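Local coordinates for SusD-like protein BACOVA_02651 (Bacteroides ovatus, PDB 5E76), which binds polysaccharide at the bacterial cell surface and probably captures xyloglucan before its transport into the periplasm for degradation, at residues Y27-I32 and C251-S256. Sequence-based numbering, arbitrary orientation.
Sequences YNQRSI and CNTLLS. With BGC (beta-D-glucopyranose), chain B; XYS (alpha-D-xylopyranose), chain C.
Thr-253 OG1 donates a hydrogen bond to Gln-29 O (3.0 Å), meeting a lone pair in the carbonyl plane; with chi1 at 47°, OG1 sits between the backbone N and the carbonyl carbon, where it reaches this oxygen. This carbonyl lies in the wider pi-type turn of helix 25-38. A weak bond runs from Asn-28 ND2 to Asn-252 OD1 (3.4 Å), the amide planes 66° apart; the same OD1 also receives a weak bond from Leu-254 N. Asn-28 OD1 is hydrogen-bonded to Thr-347 OG1, and Asn-252 ND2 to Leu-345 O.

Apolar packing centres on Leu-254, whose CD1 meets Ile-32 CG2 at 3.7 Å, the side chains crossing at about a right angle. Leu-254 CD2 presses against the helix backbone, 3.1 Å from Asn-28 O.

On the sugar side, BGC O3 lies at the Arg-30 guanidinium edge, accepting weakly from NH1 and NH2 (3.4 Å from NH2); NH1 also bonds weakly to BGC O2. XYS C1 lies over one face, and NH2 salt-bridges Asp-257. A methionine in place of Arg-30 would probably deprive Asp-257 of this partner and the glucose hydroxyls of these donors. The contact joins helix 25-38, whose Gln-29 and Arg-30 line the SusD-family protein's glycan site, to the segment leading into helix 255-258.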
loop_
_atom_site.group_PDB
_atom_site.type_symbol
_atom_site.label_atom_id
_atom_site.label_comp_id
_atom_site.label_asym_id
_atom_site.label_seq_id
_atom_site.Cartn_x
_atom_site.Cartn_y
_atom_site.Cartn_z
ATOM N N TYR A 27 -6.208 1.479 -11.516
ATOM C CA TYR A 27 -5.971 1.496 -10.051
ATOM C C TYR A 27 -5.129 2.711 -9.595
ATOM O O TYR A 27 -5.548 3.505 -8.739
ATOM C CB TYR A 27 -5.276 0.195 -9.617
ATOM C CG TYR A 27 -4.951 0.118 -8.156
ATOM C CD1 TYR A 27 -5.909 0.422 -7.213
ATOM C CD2 TYR A 27 -3.693 -0.295 -7.716
ATOM C CE1 TYR A 27 -5.643 0.346 -5.889
ATOM C CE2 TYR A 27 -3.407 -0.373 -6.374
ATOM C CZ TYR A 27 -4.388 -0.048 -5.469
ATOM O OH TYR A 27 -4.178 -0.097 -4.130
ATOM N N ASN A 28 -3.957 2.863 -10.195
ATOM C CA ASN A 28 -2.960 3.819 -9.675
ATOM C C ASN A 28 -3.355 5.265 -9.968
ATOM O O ASN A 28 -2.945 6.166 -9.247
ATOM C CB ASN A 28 -1.565 3.541 -10.245
ATOM C CG ASN A 28 -0.479 4.321 -9.513
ATOM O OD1 ASN A 28 -0.060 3.944 -8.425
ATOM N ND2 ASN A 28 -0.042 5.415 -10.103
ATOM N N GLN A 29 -4.185 5.458 -11.004
ATOM C CA GLN A 29 -4.598 6.784 -11.452
ATOM C C GLN A 29 -5.082 7.670 -10.294
ATOM O O GLN A 29 -4.851 8.879 -10.289
ATOM C CB GLN A 29 -5.704 6.674 -12.521
ATOM C CG GLN A 29 -6.311 8.042 -12.873
ATOM C CD GLN A 29 -7.348 8.046 -14.025
ATOM O OE1 GLN A 29 -7.777 7.001 -14.530
ATOM N NE2 GLN A 29 -7.750 9.251 -14.426
ATOM N N ARG A 30 -5.757 7.061 -9.327
ATOM C CA ARG A 30 -6.375 7.804 -8.241
ATOM C C ARG A 30 -6.812 6.928 -7.060
ATOM O O ARG A 30 -6.436 7.194 -5.923
ATOM C CB ARG A 30 -7.590 8.582 -8.747
ATOM C CG ARG A 30 -8.542 9.005 -7.617
ATOM C CD ARG A 30 -9.423 10.180 -8.010
ATOM N NE ARG A 30 -8.606 11.342 -8.316
ATOM C CZ ARG A 30 -8.961 12.323 -9.138
ATOM N NH1 ARG A 30 -10.139 12.297 -9.753
ATOM N NH2 ARG A 30 -8.128 13.336 -9.366
ATOM N N SER A 31 -7.620 5.912 -7.332
ATOM C CA SER A 31 -8.343 5.172 -6.311
ATOM C C SER A 31 -7.414 4.618 -5.243
ATOM O O SER A 31 -7.773 4.535 -4.083
ATOM C CB SER A 31 -9.109 4.040 -6.965
ATOM O OG SER A 31 -8.242 3.127 -7.611
ATOM N N ILE A 32 -6.229 4.223 -5.684
ATOM C CA ILE A 32 -5.166 3.742 -4.820
ATOM C C ILE A 32 -4.956 4.587 -3.538
ATOM O O ILE A 32 -4.618 4.045 -2.500
ATOM C CB ILE A 32 -3.829 3.683 -5.599
ATOM C CG1 ILE A 32 -2.768 3.004 -4.742
ATOM C CG2 ILE A 32 -3.387 5.063 -6.000
ATOM C CD1 ILE A 32 -1.561 2.520 -5.513
ATOM N N CYS A 251 1.939 7.015 -17.251
ATOM C CA CYS A 251 2.459 7.915 -16.218
ATOM C C CYS A 251 1.769 7.723 -14.873
ATOM O O CYS A 251 0.678 7.155 -14.777
ATOM C CB CYS A 251 2.275 9.356 -16.622
ATOM S SG CYS A 251 0.582 9.640 -16.972
ATOM N N ASN A 252 2.424 8.254 -13.851
ATOM C CA ASN A 252 1.935 8.318 -12.490
ATOM C C ASN A 252 1.148 9.613 -12.308
ATOM O O ASN A 252 1.731 10.684 -12.213
ATOM C CB ASN A 252 3.133 8.260 -11.542
ATOM C CG ASN A 252 2.752 8.129 -10.098
ATOM O OD1 ASN A 252 1.620 8.374 -9.695
ATOM N ND2 ASN A 252 3.717 7.759 -9.302
ATOM N N THR A 253 -0.170 9.523 -12.258
ATOM C CA THR A 253 -1.011 10.710 -12.262
ATOM C C THR A 253 -1.340 11.277 -10.883
ATOM O O THR A 253 -2.143 12.216 -10.758
ATOM C CB THR A 253 -2.322 10.396 -12.983
ATOM O OG1 THR A 253 -2.811 9.153 -12.485
ATOM C CG2 THR A 253 -2.081 10.254 -14.470
ATOM N N LEU A 254 -0.694 10.735 -9.852
ATOM C CA LEU A 254 -1.079 11.040 -8.470
ATOM C C LEU A 254 -0.591 12.406 -7.986
ATOM O O LEU A 254 -1.083 12.917 -6.979
ATOM C CB LEU A 254 -0.576 9.930 -7.521
ATOM C CG LEU A 254 -1.280 8.558 -7.676
ATOM C CD1 LEU A 254 -0.648 7.510 -6.756
ATOM C CD2 LEU A 254 -2.780 8.666 -7.402
ATOM N N LEU A 255 0.344 13.007 -8.713
ATOM C CA LEU A 255 0.984 14.260 -8.298
ATOM C C LEU A 255 0.043 15.369 -7.785
ATOM O O LEU A 255 0.244 15.908 -6.692
ATOM C CB LEU A 255 1.787 14.804 -9.474
ATOM C CG LEU A 255 2.736 15.950 -9.184
ATOM C CD1 LEU A 255 3.985 15.377 -8.554
ATOM C CD2 LEU A 255 3.024 16.681 -10.450
ATOM N N SER A 256 -0.973 15.707 -8.579
ATOM C CA SER A 256 -1.830 16.868 -8.307
ATOM C C SER A 256 -2.833 16.570 -7.217
ATOM O O SER A 256 -3.360 17.492 -6.576
ATOM C CB SER A 256 -2.586 17.322 -9.571
ATOM O OG SER A 256 -1.723 17.692 -10.637
HETATM C C2 BGC B . -9.175 14.726 -13.018
HETATM C C3 BGC B . -9.933 15.836 -12.408
HETATM C C4 BGC B . -9.253 17.101 -12.653
HETATM C C5 BGC B . -9.153 17.322 -14.101
HETATM C C6 BGC B . -8.606 18.704 -14.400
HETATM C C1 BGC B . -9.068 14.930 -14.547
HETATM O O2 BGC B . -9.820 13.496 -12.714
HETATM O O3 BGC B . -10.103 15.576 -10.976
HETATM O O4 BGC B . -9.997 18.214 -12.072
HETATM O O5 BGC B . -8.327 16.264 -14.693
HETATM O O6 BGC B . -7.798 18.653 -15.552
HETATM C C1 XYS C . -11.154 14.662 -7.829
HETATM C C2 XYS C . -12.500 14.377 -8.485
HETATM C C3 XYS C . -13.621 15.148 -7.798
HETATM C C4 XYS C . -13.561 14.970 -6.284
HETATM C C5 XYS C . -12.151 15.212 -5.761
HETATM O O2 XYS C . -12.446 14.743 -9.868
HETATM O O3 XYS C . -14.887 14.689 -8.285
HETATM O O4 XYS C . -14.470 15.881 -5.658
HETATM O O5 XYS C . -11.231 14.359 -6.438
#